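PDB 4A6Q: histone deacetylase complex subunit SAP18, which enhances SIN3-HDAC1-mediated transcriptional repression and serves as an auxiliary component of the exon junction complex deposited on spliced mRNAs. Local coordinates for residues M62-L66 / K67-S71; R39-M43 / D44-R48. All blocks are in the same frame, centred on the assembly; numbering follows the deposited sequence.

Contact 1: residues M62-L66 / K67-S71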
loop_
_atom_site.group_PDB
_atom_site.type_symbol
_atom_site.label_atom_id
_atom_site.label_comp_id
_atom_site.label_asym_id
_atom_site.label_seq_id
_atom_site.Cartn_x
_atom_site.Cartn_y
_atom_site.Cartn_z
HETATM N N MSE A 62 -9.410 0.772 -6.313
HETATM C CA MSE A 62 -8.337 -0.221 -6.489
HETATM C C MSE A 62 -7.211 0.248 -7.401
HETATM O O MSE A 62 -6.143 -0.349 -7.390
HETATM C CB MSE A 62 -8.909 -1.557 -7.006
HETATM C CG MSE A 62 -9.830 -2.229 -6.033
HETATM SE SE MSE A 62 -8.803 -2.838 -4.526
HETATM C CE MSE A 62 -7.444 -3.901 -5.401
ATOM N N ASP A 63 -7.452 1.287 -8.192
ATOM C CA ASP A 63 -6.391 1.863 -9.046
ATOM C C ASP A 63 -5.740 3.088 -8.433
ATOM O O ASP A 63 -5.027 3.838 -9.132
ATOM C CB ASP A 63 -6.900 2.099 -10.497
ATOM C CG ASP A 63 -7.957 3.196 -10.603
ATOM O OD1 ASP A 63 -8.490 3.647 -9.551
ATOM O OD2 ASP A 63 -8.260 3.602 -11.746
ATOM N N ALA A 64 -5.949 3.290 -7.129
ATOM C CA ALA A 64 -5.200 4.315 -6.420
ATOM C C ALA A 64 -3.683 4.054 -6.573
ATOM O O ALA A 64 -3.216 2.929 -6.379
ATOM C CB ALA A 64 -5.572 4.321 -4.959
ATOM N N THR A 65 -2.930 5.114 -6.863
ATOM C CA THR A 65 -1.450 5.017 -7.003
ATOM C C THR A 65 -0.745 5.504 -5.758
ATOM O O THR A 65 -1.318 6.231 -4.931
ATOM C CB THR A 65 -0.934 5.860 -8.165
ATOM O OG1 THR A 65 -1.169 7.245 -7.888
ATOM C CG2 THR A 65 -1.658 5.464 -9.467
ATOM N N LEU A 66 0.511 5.095 -5.614
ATOM C CA LEU A 66 1.254 5.570 -4.451
ATOM C C LEU A 66 1.307 7.110 -4.388
ATOM O O LEU A 66 1.193 7.703 -3.284
ATOM C CB LEU A 66 2.679 4.989 -4.422
ATOM C CG LEU A 66 2.741 3.476 -4.372
ATOM C CD1 LEU A 66 4.172 3.064 -4.101
ATOM C CD2 LEU A 66 1.785 2.867 -3.341
ATOM N N LYS A 67 1.494 7.790 -5.521
ATOM C CA LYS A 67 1.542 9.258 -5.542
ATOM C C LYS A 67 0.227 9.906 -5.134
ATOM O O LYS A 67 0.179 10.899 -4.411
ATOM C CB LYS A 67 1.922 9.777 -6.939
ATOM C CG LYS A 67 3.380 10.115 -7.164
ATOM C CD LYS A 67 4.037 10.984 -6.084
ATOM C CE LYS A 67 5.464 11.321 -6.507
ATOM N NZ LYS A 67 6.188 12.259 -5.590
ATOM N N GLU A 68 -0.882 9.300 -5.567
ATOM C CA GLU A 68 -2.185 9.804 -5.186
ATOM C C GLU A 68 -2.342 9.740 -3.677
ATOM O O GLU A 68 -2.891 10.644 -3.035
ATOM C CB GLU A 68 -3.275 8.954 -5.868
ATOM C CG GLU A 68 -4.680 9.384 -5.583
ATOM C CD GLU A 68 -5.725 8.606 -6.387
ATOM O OE1 GLU A 68 -5.357 7.629 -7.082
ATOM O OE2 GLU A 68 -6.900 9.054 -6.362
ATOM N N LEU A 69 -1.900 8.622 -3.094
ATOM C CA LEU A 69 -2.032 8.464 -1.662
ATOM C C LEU A 69 -1.101 9.358 -0.868
ATOM O O LEU A 69 -1.483 9.873 0.170
ATOM C CB LEU A 69 -1.855 6.989 -1.276
ATOM C CG LEU A 69 -2.927 6.096 -1.939
ATOM C CD1 LEU A 69 -2.587 4.632 -1.703
ATOM C CD2 LEU A 69 -4.338 6.416 -1.367
ATOM N N THR A 70 0.117 9.571 -1.349
ATOM C CA THR A 70 0.993 10.447 -0.575
ATOM C C THR A 70 0.502 11.893 -0.590
ATOM O O THR A 70 0.703 12.616 0.369
ATOM C CB THR A 70 2.447 10.443 -1.039
ATOM O OG1 THR A 70 2.530 11.052 -2.315
ATOM C CG2 THR A 70 3.018 9.035 -1.078
ATOM N N SER A 71 -0.177 12.303 -1.653
ATOM C CA SER A 71 -0.774 13.633 -1.687
ATOM C C SER A 71 -1.751 13.838 -0.531
ATOM O O SER A 71 -1.769 14.906 0.089
ATOM C CB SER A 71 -1.475 13.883 -3.019
ATOM O OG SER A 71 -1.846 15.248 -3.119
#
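Ala64, just ahead of helix 66-76, meets the side chain of Glu68 from the first turn. The carboxylate oxygen OE1 of Glu68 lies 3.4 Å from CA of Ala64. CB of Ala64 also reaches CD2 of Leu69, 4.3 Å away, in a loose apolar contact. The Glu68 chain runs back this far because its CG stands anti to the backbone N (chi1 -179°) and the rest is extended. Its OE2 forms a salt bridge with Arg22, which also pairs with OD1 of Asp63. One arginine thus ties both acids to the N-terminal part of the chain. The other oxygen of Asp63, OD2, accepts from the backbone N of Ile20.

Thr65 follows as the N-cap. Its OG1 accepts from N of Glu68 at 3.1 Å, with an angle of 157° at the hydrogen. The hydroxyl oxygen sits between the backbone N and the carbonyl carbon (chi1 65°), which turns it toward the first turn of the helix. It also touches CB of Glu68 at 3.4 Å. The helix packs on the mixed sheet of a ubiquitin-like fold. The carbonyl O of Thr65 takes N of Leu69 at 3.1 Å.

Leu66 comes next, and its O accepts from N of Thr70 at 2.9 Å. CG2 of Thr70 rests 3.2 Å from the same oxygen. The side chains of Leu66, Leu69 and Thr70 all touch Phe89 of strand 86-94.

Contact 2: residues R39-M43 / D44-R48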
loop_
_atom_site.group_PDB
_atom_site.type_symbol
_atom_site.label_atom_id
_atom_site.label_comp_id
_atom_site.label_asym_id
_atom_site.label_seq_id
_atom_site.Cartn_x
_atom_site.Cartn_y
_atom_site.Cartn_z
ATOM N N ARG A 39 10.979 3.051 10.337
ATOM C CA ARG A 39 10.629 1.684 9.973
ATOM C C ARG A 39 9.140 1.477 9.999
ATOM O O ARG A 39 8.404 2.316 10.518
ATOM C CB ARG A 39 11.295 0.699 10.913
ATOM C CG ARG A 39 10.885 0.830 12.326
ATOM C CD ARG A 39 12.053 0.396 13.203
ATOM N NE ARG A 39 13.253 1.102 12.776
ATOM C CZ ARG A 39 13.835 2.072 13.471
ATOM N NH1 ARG A 39 13.338 2.445 14.647
ATOM N NH2 ARG A 39 14.914 2.669 12.979
ATOM N N HIS A 40 8.702 0.384 9.385
ATOM C CA HIS A 40 7.294 0.028 9.457
ATOM C C HIS A 40 6.876 -0.336 10.871
ATOM O O HIS A 40 7.698 -0.714 11.715
ATOM C CB HIS A 40 6.955 -1.086 8.462
ATOM C CG HIS A 40 6.936 -0.597 7.057
ATOM N ND1 HIS A 40 5.945 0.237 6.591
ATOM C CD2 HIS A 40 7.826 -0.723 6.040
ATOM C CE1 HIS A 40 6.196 0.569 5.344
ATOM N NE2 HIS A 40 7.347 0.025 4.992
ATOM N N HIS A 41 5.589 -0.225 11.139
ATOM C CA HIS A 41 5.041 -0.802 12.334
ATOM C C HIS A 41 5.405 -2.292 12.392
ATOM O O HIS A 41 5.469 -2.974 11.365
ATOM C CB HIS A 41 3.505 -0.672 12.375
ATOM C CG HIS A 41 3.010 0.705 12.706
ATOM N ND1 HIS A 41 2.459 1.546 11.767
ATOM C CD2 HIS A 41 2.935 1.361 13.892
ATOM C CE1 HIS A 41 2.089 2.675 12.355
ATOM N NE2 HIS A 41 2.391 2.597 13.634
ATOM N N ARG A 42 5.645 -2.771 13.600
ATOM C CA ARG A 42 5.893 -4.189 13.806
ATOM C C ARG A 42 4.572 -4.955 13.803
ATOM O O ARG A 42 3.526 -4.390 14.113
ATOM C CB ARG A 42 6.610 -4.390 15.128
ATOM C CG ARG A 42 7.993 -3.772 15.118
ATOM C CD ARG A 42 8.714 -4.053 16.419
ATOM N NE ARG A 42 7.758 -3.862 17.494
ATOM C CZ ARG A 42 7.353 -2.676 17.930
ATOM N NH1 ARG A 42 7.875 -1.560 17.434
ATOM N NH2 ARG A 42 6.453 -2.610 18.883
HETATM N N MSE A 43 4.620 -6.244 13.472
HETATM C CA MSE A 43 3.370 -7.026 13.409
HETATM C C MSE A 43 2.738 -7.241 14.780
HETATM O O MSE A 43 1.518 -7.435 14.877
HETATM C CB MSE A 43 3.583 -8.336 12.650
HETATM C CG MSE A 43 3.967 -8.138 11.196
HETATM SE SE MSE A 43 2.546 -7.177 10.347
HETATM C CE MSE A 43 3.296 -5.397 10.423
ATOM N N ASP A 44 3.542 -7.150 15.846
ATOM C CA ASP A 44 2.971 -7.182 17.190
ATOM C C ASP A 44 2.038 -5.998 17.463
ATOM O O ASP A 44 1.205 -6.053 18.363
ATOM C CB ASP A 44 4.060 -7.336 18.280
ATOM C CG ASP A 44 5.188 -6.320 18.139
ATOM O OD1 ASP A 44 6.106 -6.566 17.327
ATOM O OD2 ASP A 44 5.176 -5.295 18.852
ATOM N N GLU A 45 2.155 -4.933 16.676
ATOM C CA GLU A 45 1.285 -3.777 16.846
ATOM C C GLU A 45 -0.070 -4.005 16.161
ATOM O O GLU A 45 -0.966 -3.181 16.288
ATOM C CB GLU A 45 1.945 -2.487 16.315
ATOM C CG GLU A 45 3.244 -2.059 17.043
ATOM C CD GLU A 45 3.832 -0.746 16.539
ATOM O OE1 GLU A 45 3.324 0.320 16.948
ATOM O OE2 GLU A 45 4.788 -0.778 15.728
ATOM N N PHE A 46 -0.199 -5.109 15.425
ATOM C CA PHE A 46 -1.465 -5.476 14.772
ATOM C C PHE A 46 -2.079 -6.764 15.351
ATOM O O PHE A 46 -3.042 -7.323 14.801
ATOM C CB PHE A 46 -1.269 -5.602 13.244
ATOM C CG PHE A 46 -1.053 -4.291 12.559
ATOM C CD1 PHE A 46 -2.136 -3.544 12.117
ATOM C CD2 PHE A 46 0.231 -3.785 12.345
ATOM C CE1 PHE A 46 -1.967 -2.349 11.500
ATOM C CE2 PHE A 46 0.394 -2.582 11.731
ATOM C CZ PHE A 46 -0.692 -1.855 11.310
ATOM N N SER A 47 -1.542 -7.216 16.481
ATOM C CA SER A 47 -1.954 -8.485 17.055
ATOM C C SER A 47 -3.060 -8.331 18.098
ATOM O O SER A 47 -3.366 -7.227 18.548
ATOM C CB SER A 47 -0.755 -9.144 17.724
ATOM O OG SER A 47 -0.351 -8.371 18.843
ATOM N N ARG A 48 -3.638 -9.468 18.473
ATOM C CA ARG A 48 -4.613 -9.554 19.563
ATOM C C ARG A 48 -5.781 -8.608 19.392
ATOM O O ARG A 48 -6.293 -8.072 20.375
ATOM C CB ARG A 48 -3.929 -9.308 20.919
ATOM C CG ARG A 48 -2.985 -10.416 21.360
ATOM C CD ARG A 48 -2.155 -10.008 22.582
ATOM N NE ARG A 48 -0.947 -9.269 22.208
ATOM C CZ ARG A 48 -0.632 -8.057 22.666
ATOM N NH1 ARG A 48 -1.438 -7.437 23.526
ATOM N NH2 ARG A 48 0.492 -7.468 22.267
HETATM O O HOH W 1 2.580 2.843 16.795
#
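A short 3-10 turn in the loop between strands 28-35 and 56-60 carries a salt-bridge network of Arg42, Asp44 and Glu45. Arg42 grips Asp44 side-on with two nitrogens. NH2 donates to OD2 at 3.0 Å, and NE donates to OD1 at 3.2 Å. Both oxygens use their syn lone pairs, although they lie somewhat out of the guanidinium plane. The planes of the two groups are 29° apart. A bend at chi3 (-43°) helps bring the guanidinium group back over the turn.

OE2 of Glu45 lies over one face of the same guanidinium group, and the guanidinium and carboxylate planes are almost parallel. NH1 to OE2 is a long salt bridge of 3.6 Å, made by charge alone because no N-H points at the oxygen. OE2 is held by the backbone instead. Arg42 N donates to it at 3.0 Å from the anti side. In return, Glu45 N donates to Arg42 O.

The other oxygen of Glu45, OE1, meets the edge of the His41 ring, 3.3 Å from CD2. A water donates to OE1 at 2.6 Å and receives a weak bond from His41 NE2. The ND1 atom of His41 bonds to Asp134 of strand 132-138.

Phe46 N bonds to Met43 O at 2.9 Å. The selenomethionine methyl CE of Met43 approaches Phe46 obliquely. The Phe46 ring also meets Phe33 edge-to-face, so this side of the turn is anchored on the sheet.

The two acids probably offset the charge of Arg42. The anti bond from Arg42 N and the water on OE1 should fix the rotation of the Glu45 carboxylate.

How the contacts relate
Contact 2 precedes contact 1 in the chain. Their centres are 23 Å apart and they do not touch. Contact 1 is partly buried, whereas contact 2 is on the surface. Contact 1 is the capped start of a helix and contact 2 a 3-10 turn in a loop. Both touch strands 28-35, 86-94 and 101-110, but at different residues, consistent with opposite faces of the sheet. In contact 1 backbone bonds and one hydroxyl cap dominate, and its acids find their charged partner outside the segments. In contact 2 the salt bridges close within the segments, though His41 reaches out to Asp134, and a water joins in. Its aromatic and selenomethionine side chains still reach the sheet.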